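Local structure of FI20010p1 (Drosophila melanogaster, 7CFB) at residues Val57-Asp70 / Gln155-Met169. The protein probably acts in piRNA amplification and gene silencing through an extended Tudor domain, here without ligand, as part of the assembly of the piRNA amplification complex. Numbering follows the deposited sequence.
Sequences VDVTDNCAYVAKWD and QAIRCDLINCDIANM
The guanidinium of R158 lies over the side chain of C63; C63 CB sits 3.5 Å from the guanidinium plane, over its centre. D61 meets the same group at its edge. R158 NH2 reaches D61 OD2 at 3.0 Å, in the guanidinium plane, which completes a salt bridge with a nearly straight hydrogen bond (165°). R158 gets there with CG anti to its backbone N (chi1 -167°) and an extended chain that runs past the Y65 ring. A weak bond from NH2 to Y65 OH adds to the grip. Strands 64-67 and 157-161 pair antiparallel, flanked by 49-57 and 189-194 in a five-stranded sheet whose end strands also pair, consistent with the OB-like, staphylococcal-nuclease-like half of an extended Tudor domain. A64 pairs with C159 and V66 with I157, each through two backbone bonds. On the face of A64 and V66, A64 CB packs on L161 CD1 at 3.6 Å. At the far end Q155 bends at chi2 (-62°). Its CG lies over the six-membered ring of W69, 3.8 Å from the centroid, while OE1 accepts a hydrogen bond from W69 N at 3.0 Å. A water links OE1 to D70. Beyond the hairpin turn, V57 CG1 touches I166 CG2 at 3.8 Å, joining helix 166-169 to strand 49-57.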
ATOM      1  N   VAL A  57     -10.470   1.922   0.802  1.00 40.80           N
ATOM      2  CA  VAL A  57     -11.477   2.374   1.785  1.00 44.74           C
ATOM      3  C   VAL A  57     -11.699   1.144   2.641  1.00 48.37           C
ATOM      4  O   VAL A  57     -12.078   0.146   2.102  1.00 58.06           O
ATOM      5  CB  VAL A  57     -12.734   2.879   1.068  1.00 44.03           C
ATOM      6  CG1 VAL A  57     -13.967   2.796   1.935  1.00 51.68           C
ATOM      7  CG2 VAL A  57     -12.533   4.285   0.562  1.00 38.56           C
ATOM      8  N   ASP A  58     -11.325   1.196   3.899  1.00 43.75           N
ATOM      9  CA  ASP A  58     -11.478  -0.021   4.715  1.00 48.81           C
ATOM     10  C   ASP A  58     -12.772   0.149   5.492  1.00 56.11           C
ATOM     11  O   ASP A  58     -12.709   0.633   6.611  1.00 54.81           O
ATOM     12  CB  ASP A  58     -10.268  -0.213   5.622  1.00 52.10           C
ATOM     13  CG  ASP A  58     -10.365  -1.443   6.488  1.00 57.94           C
ATOM     14  OD1 ASP A  58     -11.366  -2.124   6.388  1.00 50.99           O
ATOM     15  OD2 ASP A  58      -9.429  -1.699   7.234  1.00 55.74           O
ATOM     16  N   VAL A  59     -13.857  -0.447   5.004  1.00 50.31           N
ATOM     17  CA  VAL A  59     -15.207  -0.274   5.617  1.00 59.56           C
ATOM     18  C   VAL A  59     -15.388  -1.155   6.859  1.00 63.99           C
ATOM     19  O   VAL A  59     -16.467  -1.111   7.404  1.00 62.07           O
ATOM     20  CB  VAL A  59     -16.373  -0.376   4.615  1.00 50.11           C
ATOM     21  CG1 VAL A  59     -17.556   0.435   5.080  1.00 63.18           C
ATOM     22  CG2 VAL A  59     -15.989   0.105   3.231  1.00 60.34           C
ATOM     23  N   THR A  60     -14.349  -1.910   7.195  1.00 55.83           N
ATOM     24  CA  THR A  60     -14.333  -2.739   8.403  1.00 53.78           C
ATOM     25  C   THR A  60     -13.562  -1.997   9.477  1.00 46.26           C
ATOM     26  O   THR A  60     -13.643  -2.382  10.603  1.00 64.85           O
ATOM     27  CB  THR A  60     -13.682  -4.086   8.105  1.00 48.94           C
ATOM     28  OG1 THR A  60     -12.281  -3.950   8.289  1.00 63.63           O
ATOM     29  CG2 THR A  60     -13.957  -4.525   6.692  1.00 51.27           C
ATOM     30  N   ASP A  61     -12.724  -1.024   9.090  1.00 63.65           N
ATOM     31  CA  ASP A  61     -11.907  -0.238  10.065  1.00 62.00           C
ATOM     32  C   ASP A  61     -12.279   1.252  10.015  1.00 55.84           C
ATOM     33  O   ASP A  61     -11.575   2.064  10.647  1.00 54.62           O
ATOM     34  CB  ASP A  61     -10.408  -0.455   9.836  1.00 69.87           C
ATOM     35  CG  ASP A  61      -9.549   0.010  10.998  1.00 73.44           C
ATOM     36  OD1 ASP A  61      -9.939  -0.246  12.155  1.00 72.68           O
ATOM     37  OD2 ASP A  61      -8.496   0.625  10.738  1.00 71.12           O
ATOM     38  N   ASN A  62     -13.346   1.573   9.283  1.00 54.57           N
ATOM     39  CA  ASN A  62     -13.883   2.938   9.038  1.00 61.16           C
ATOM     40  C   ASN A  62     -12.954   3.822   8.187  1.00 64.77           C
ATOM     41  O   ASN A  62     -13.426   4.346   7.219  1.00 67.14           O
ATOM     42  CB  ASN A  62     -14.439   3.600  10.301  1.00 69.30           C
ATOM     43  CG  ASN A  62     -15.434   4.708  10.027  1.00 78.61           C
ATOM     44  OD1 ASN A  62     -15.876   4.901   8.897  1.00 74.18           O
ATOM     45  ND2 ASN A  62     -15.758   5.475  11.057  1.00 73.66           N
ATOM     46  N   CYS A  63     -11.671   3.929   8.513  1.00 51.23           N
ATOM     47  CA  CYS A  63     -10.705   4.834   7.856  1.00 53.36           C
ATOM     48  C   CYS A  63     -10.433   4.461   6.399  1.00 51.37           C
ATOM     49  O   CYS A  63     -10.647   3.332   6.020  1.00 51.26           O
ATOM     50  CB  CYS A  63      -9.352   4.684   8.511  1.00 47.38           C
ATOM     51  SG  CYS A  63      -8.515   3.274   7.767  1.00 64.14           S
ATOM     52  N   ALA A  64      -9.969   5.452   5.651  1.00 37.79           N
ATOM     53  CA  ALA A  64      -9.596   5.387   4.230  1.00 34.07           C
ATOM     54  C   ALA A  64      -8.119   5.758   4.077  1.00 33.11           C
ATOM     55  O   ALA A  64      -7.492   6.094   5.048  1.00 33.43           O
ATOM     56  CB  ALA A  64     -10.454   6.300   3.428  1.00 32.75           C
ATOM     57  N   TYR A  65      -7.584   5.562   2.888  1.00 26.90           N
ATOM     58  CA  TYR A  65      -6.172   5.889   2.597  1.00 30.55           C
ATOM     59  C   TYR A  65      -6.072   6.702   1.307  1.00 30.05           C
ATOM     60  O   TYR A  65      -6.722   6.377   0.349  1.00 26.60           O
ATOM     61  CB  TYR A  65      -5.342   4.616   2.559  1.00 25.90           C
ATOM     62  CG  TYR A  65      -5.125   3.963   3.891  1.00 27.12           C
ATOM     63  CD1 TYR A  65      -6.048   3.083   4.412  1.00 28.83           C
ATOM     64  CD2 TYR A  65      -3.986   4.210   4.623  1.00 26.72           C
ATOM     65  CE1 TYR A  65      -5.855   2.475   5.632  1.00 31.10           C
ATOM     66  CE2 TYR A  65      -3.770   3.609   5.841  1.00 25.89           C
ATOM     67  CZ  TYR A  65      -4.710   2.740   6.347  1.00 39.47           C
ATOM     68  OH  TYR A  65      -4.516   2.153   7.540  1.00 35.07           O
ATOM     69  N   VAL A  66      -5.246   7.739   1.327  1.00 25.20           N
ATOM     70  CA  VAL A  66      -5.018   8.590   0.133  1.00 22.68           C
ATOM     71  C   VAL A  66      -3.536   8.557  -0.220  1.00 25.55           C
ATOM     72  O   VAL A  66      -2.733   8.424   0.676  1.00 30.55           O
ATOM     73  CB  VAL A  66      -5.555  10.017   0.294  1.00 28.43           C
ATOM     74  CG1 VAL A  66      -7.060  10.031   0.386  1.00 27.11           C
ATOM     75  CG2 VAL A  66      -4.937  10.729   1.468  1.00 24.99           C
ATOM     76  N   ALA A  67      -3.236   8.596  -1.511  1.00 25.06           N
ATOM     77  CA  ALA A  67      -1.850   8.541  -2.006  1.00 32.34           C
ATOM     78  C   ALA A  67      -1.622   9.602  -3.068  1.00 27.85           C
ATOM     79  O   ALA A  67      -2.409   9.694  -3.986  1.00 30.44           O
ATOM     80  CB  ALA A  67      -1.549   7.174  -2.530  1.00 30.69           C
ATOM     81  N   LYS A  68      -0.572  10.377  -2.895  1.00 30.31           N
ATOM     82  CA  LYS A  68      -0.228  11.415  -3.884  1.00 29.63           C
ATOM     83  C   LYS A  68       0.217  10.790  -5.202  1.00 32.24           C
ATOM     84  O   LYS A  68      -0.203  11.274  -6.193  1.00 31.86           O
ATOM     85  CB  LYS A  68       0.739  12.437  -3.307  1.00 28.80           C
ATOM     86  CG  LYS A  68       0.091  13.753  -2.935  1.00 34.21           C
ATOM     87  CD  LYS A  68      -0.383  14.480  -4.128  1.00 35.77           C
ATOM     88  CE  LYS A  68      -0.600  15.954  -3.918  1.00 42.37           C
ATOM     89  NZ  LYS A  68      -1.246  16.545  -5.103  1.00 39.82           N
ATOM     90  N   TRP A  69       1.035   9.739  -5.177  1.00 25.79           N
ATOM     91  CA  TRP A  69       1.543   9.105  -6.423  1.00 25.60           C
ATOM     92  C   TRP A  69       2.162  10.182  -7.310  1.00 33.17           C
ATOM     93  O   TRP A  69       1.874  10.221  -8.481  1.00 32.57           O
ATOM     94  CB  TRP A  69       0.472   8.282  -7.144  1.00 31.15           C
ATOM     95  CG  TRP A  69       0.212   6.959  -6.510  1.00 31.10           C
ATOM     96  CD1 TRP A  69      -0.938   6.556  -5.919  1.00 36.12           C
ATOM     97  CD2 TRP A  69       1.125   5.868  -6.370  1.00 30.69           C
ATOM     98  NE1 TRP A  69      -0.806   5.294  -5.436  1.00 34.87           N
ATOM     99  CE2 TRP A  69       0.449   4.849  -5.687  1.00 29.96           C
ATOM    100  CE3 TRP A  69       2.442   5.647  -6.756  1.00 27.96           C
ATOM    101  CZ2 TRP A  69       1.029   3.628  -5.400  1.00 25.59           C
ATOM    102  CZ3 TRP A  69       3.029   4.452  -6.438  1.00 26.56           C
ATOM    103  CH2 TRP A  69       2.328   3.458  -5.782  1.00 25.24           C
ATOM    104  N   ASP A  70       2.958  11.079  -6.693  1.00 36.70           N
ATOM    105  CA  ASP A  70       3.710  12.200  -7.343  1.00 38.19           C
ATOM    106  C   ASP A  70       4.983  11.717  -8.064  1.00 43.02           C
ATOM    107  O   ASP A  70       5.577  10.680  -7.648  1.00 37.79           O
ATOM    108  CB  ASP A  70       4.127  13.272  -6.339  1.00 31.93           C
ATOM    109  CG  ASP A  70       5.473  13.054  -5.664  1.00 50.30           C
ATOM    110  OD1 ASP A  70       5.863  11.896  -5.424  1.00 55.53           O
ATOM    111  OD2 ASP A  70       6.103  14.058  -5.351  1.00 70.64           O
ATOM    112  N   GLN A 155       3.287   5.500   0.128  1.00 23.34           N
ATOM    113  CA  GLN A 155       2.280   6.317  -0.570  1.00 24.74           C
ATOM    114  C   GLN A 155       0.983   6.445   0.231  1.00 28.38           C
ATOM    115  O   GLN A 155       0.387   7.485   0.185  1.00 26.09           O
ATOM    116  CB  GLN A 155       2.055   5.770  -1.975  1.00 24.70           C
ATOM    117  CG  GLN A 155       3.296   5.894  -2.839  1.00 24.27           C
ATOM    118  CD  GLN A 155       3.676   7.339  -3.003  1.00 32.26           C
ATOM    119  OE1 GLN A 155       2.950   8.109  -3.577  1.00 31.32           O
ATOM    120  NE2 GLN A 155       4.816   7.714  -2.484  1.00 29.23           N
ATOM    121  N   ALA A 156       0.580   5.386   0.915  1.00 24.10           N
ATOM    122  CA  ALA A 156      -0.748   5.379   1.557  1.00 26.01           C
ATOM    123  C   ALA A 156      -0.773   6.120   2.891  1.00 25.08           C
ATOM    124  O   ALA A 156      -0.175   5.670   3.824  1.00 29.30           O
ATOM    125  CB  ALA A 156      -1.262   3.979   1.661  1.00 21.59           C
ATOM    126  N   ILE A 157      -1.544   7.194   2.933  1.00 29.17           N
ATOM    127  CA  ILE A 157      -1.693   8.025   4.158  1.00 28.05           C
ATOM    128  C   ILE A 157      -3.075   7.778   4.771  1.00 25.92           C
ATOM    129  O   ILE A 157      -4.049   7.943   4.091  1.00 29.65           O
ATOM    130  CB  ILE A 157      -1.461   9.515   3.870  1.00 26.59           C
ATOM    131  CG1 ILE A 157      -0.149   9.777   3.143  1.00 22.73           C
ATOM    132  CG2 ILE A 157      -1.553  10.298   5.153  1.00 24.17           C
ATOM    133  CD1 ILE A 157       1.046   9.325   3.896  1.00 30.20           C
ATOM    134  N   ARG A 158      -3.105   7.411   6.040  1.00 29.73           N
ATOM    135  CA  ARG A 158      -4.370   7.132   6.757  1.00 30.12           C
ATOM    136  C   ARG A 158      -5.182   8.418   6.803  1.00 30.84           C
ATOM    137  O   ARG A 158      -4.627   9.455   7.041  1.00 27.07           O
ATOM    138  CB  ARG A 158      -4.066   6.559   8.139  1.00 37.41           C
ATOM    139  CG  ARG A 158      -5.253   5.949   8.855  1.00 39.45           C
ATOM    140  CD  ARG A 158      -4.865   5.081  10.033  1.00 45.57           C
ATOM    141  NE  ARG A 158      -6.059   4.922  10.836  1.00 56.19           N
ATOM    142  CZ  ARG A 158      -6.804   3.834  10.916  1.00 63.84           C
ATOM    143  NH1 ARG A 158      -7.881   3.840  11.672  1.00 65.55           N
ATOM    144  NH2 ARG A 158      -6.485   2.745  10.249  1.00 52.61           N
ATOM    145  N   CYS A 159      -6.462   8.294   6.536  1.00 27.68           N
ATOM    146  CA  CYS A 159      -7.349   9.455   6.435  1.00 25.34           C
ATOM    147  C   CYS A 159      -8.745   9.146   6.971  1.00 37.77           C
ATOM    148  O   CYS A 159      -9.365   8.223   6.497  1.00 33.02           O
ATOM    149  CB  CYS A 159      -7.460   9.785   4.957  1.00 31.98           C
ATOM    150  SG  CYS A 159      -8.300  11.332   4.595  1.00 41.70           S
ATOM    151  N   ASP A 160      -9.218   9.981   7.879  1.00 37.54           N
ATOM    152  CA  ASP A 160     -10.601   9.892   8.382  1.00 32.67           C
ATOM    153  C   ASP A 160     -11.417  10.763   7.438  1.00 25.94           C
ATOM    154  O   ASP A 160     -11.223  11.953   7.440  1.00 29.07           O
ATOM    155  CB  ASP A 160     -10.649  10.305   9.853  1.00 38.78           C
ATOM    156  CG  ASP A 160     -12.047  10.468  10.425  1.00 56.26           C
ATOM    157  OD1 ASP A 160     -13.008  10.237   9.701  1.00 53.25           O
ATOM    158  OD2 ASP A 160     -12.145  10.834  11.586  1.00 57.21           O
ATOM    159  N   LEU A 161     -12.241  10.159   6.598  1.00 30.73           N
ATOM    160  CA  LEU A 161     -13.062  10.941   5.649  1.00 33.57           C
ATOM    161  C   LEU A 161     -14.358  11.320   6.358  1.00 42.41           C
ATOM    162  O   LEU A 161     -14.978  10.442   6.891  1.00 48.16           O
ATOM    163  CB  LEU A 161     -13.345  10.133   4.386  1.00 35.75           C
ATOM    164  CG  LEU A 161     -12.199   9.993   3.392  1.00 33.44           C
ATOM    165  CD1 LEU A 161     -12.549   9.028   2.303  1.00 36.88           C
ATOM    166  CD2 LEU A 161     -11.774  11.309   2.802  1.00 35.27           C
ATOM    167  N   ILE A 162     -14.744  12.586   6.309  1.00 43.13           N
ATOM    168  CA  ILE A 162     -15.954  13.067   7.019  1.00 32.53           C
ATOM    169  C   ILE A 162     -16.915  13.698   6.025  1.00 39.37           C
ATOM    170  O   ILE A 162     -16.512  13.972   4.923  1.00 42.22           O
ATOM    171  CB  ILE A 162     -15.562  14.052   8.126  1.00 40.25           C
ATOM    172  CG1 ILE A 162     -14.995  15.340   7.544  1.00 34.76           C
ATOM    173  CG2 ILE A 162     -14.596  13.417   9.097  1.00 40.82           C
ATOM    174  CD1 ILE A 162     -14.512  16.284   8.573  1.00 39.66           C
ATOM    175  N   ASN A 163     -18.171  13.838   6.436  1.00 39.98           N
ATOM    176  CA  ASN A 163     -19.249  14.447   5.628  1.00 40.59           C
ATOM    177  C   ASN A 163     -19.391  13.705   4.302  1.00 43.40           C
ATOM    178  O   ASN A 163     -19.451  14.348   3.291  1.00 46.73           O
ATOM    179  CB  ASN A 163     -19.049  15.949   5.459  1.00 46.36           C
ATOM    180  CG  ASN A 163     -18.694  16.683   6.734  1.00 56.92           C
ATOM    181  OD1 ASN A 163     -17.888  17.598   6.710  1.00 58.11           O
ATOM    182  ND2 ASN A 163     -19.290  16.316   7.848  1.00 50.74           N
ATOM    183  N   CYS A 164     -19.352  12.383   4.328  1.00 38.22           N
ATOM    184  CA  CYS A 164     -19.511  11.641   3.064  1.00 38.00           C
ATOM    185  C   CYS A 164     -20.003  10.226   3.344  1.00 41.73           C
ATOM    186  O   CYS A 164     -19.930   9.791   4.474  1.00 42.13           O
ATOM    187  CB  CYS A 164     -18.203  11.559   2.292  1.00 50.71           C
ATOM    188  SG  CYS A 164     -16.886  10.724   3.199  1.00 44.56           S
ATOM    189  N   ASP A 165     -20.437   9.549   2.294  1.00 43.10           N
ATOM    190  CA  ASP A 165     -20.896   8.150   2.386  1.00 43.96           C
ATOM    191  C   ASP A 165     -19.677   7.281   2.098  1.00 47.69           C
ATOM    192  O   ASP A 165     -19.319   7.131   0.945  1.00 41.66           O
ATOM    193  CB  ASP A 165     -22.049   7.935   1.412  1.00 49.13           C
ATOM    194  CG  ASP A 165     -22.692   6.569   1.440  1.00 50.73           C
ATOM    195  OD1 ASP A 165     -22.579   5.893   2.435  1.00 56.32           O
ATOM    196  OD2 ASP A 165     -23.293   6.216   0.452  1.00 57.97           O
ATOM    197  N   ILE A 166     -19.118   6.707   3.145  1.00 41.58           N
ATOM    198  CA  ILE A 166     -17.906   5.866   3.042  1.00 38.74           C
ATOM    199  C   ILE A 166     -18.208   4.690   2.133  1.00 46.12           C
ATOM    200  O   ILE A 166     -17.368   4.374   1.319  1.00 50.20           O
ATOM    201  CB  ILE A 166     -17.521   5.386   4.438  1.00 44.39           C
ATOM    202  CG1 ILE A 166     -17.332   6.572   5.375  1.00 49.04           C
ATOM    203  CG2 ILE A 166     -16.303   4.506   4.386  1.00 53.39           C
ATOM    204  CD1 ILE A 166     -18.651   7.220   5.785  1.00 64.51           C
ATOM    205  N   ALA A 167     -19.381   4.091   2.263  1.00 43.34           N
ATOM    206  CA  ALA A 167     -19.697   2.936   1.403  1.00 42.58           C
ATOM    207  C   ALA A 167     -19.671   3.361  -0.062  1.00 40.04           C
ATOM    208  O   ALA A 167     -19.138   2.650  -0.874  1.00 46.58           O
ATOM    209  CB  ALA A 167     -21.042   2.381   1.788  1.00 43.41           C
ATOM    210  N   ASN A 168     -20.234   4.514  -0.367  1.00 42.38           N
ATOM    211  CA  ASN A 168     -20.238   5.031  -1.756  1.00 48.12           C
ATOM    212  C   ASN A 168     -18.814   5.356  -2.201  1.00 50.64           C
ATOM    213  O   ASN A 168     -18.497   5.112  -3.337  1.00 50.29           O
ATOM    214  CB  ASN A 168     -21.222   6.173  -1.986  1.00 47.63           C
ATOM    215  CG  ASN A 168     -21.377   6.431  -3.464  1.00 69.00           C
ATOM    216  OD1 ASN A 168     -21.329   5.501  -4.262  1.00 75.23           O
ATOM    217  ND2 ASN A 168     -21.509   7.686  -3.848  1.00 61.34           N
ATOM    218  N   MET A 169     -17.976   5.829  -1.276  1.00 46.58           N
ATOM    219  CA  MET A 169     -16.567   6.201  -1.521  1.00 41.60           C
ATOM    220  C   MET A 169     -15.758   4.974  -1.952  1.00 47.32           C
ATOM    221  O   MET A 169     -14.897   5.132  -2.765  1.00 38.61           O
ATOM    222  CB  MET A 169     -15.956   6.843  -0.283  1.00 42.23           C
ATOM    223  CG  MET A 169     -16.481   8.219   0.008  1.00 39.41           C
ATOM    224  SD  MET A 169     -16.434   9.344  -1.362  1.00 45.27           S
ATOM    225  CE  MET A 169     -14.671   9.515  -1.551  1.00 46.71           C
TER
HETATM  226  O   HOH W   1     -13.583   7.680   7.396  1.00 51.44           O
HETATM  227  O   HOH W   2       0.870  10.127  -0.848  1.00 32.16           O
HETATM  228  O   HOH W   3       3.913  10.692  -3.776  1.00 34.61           O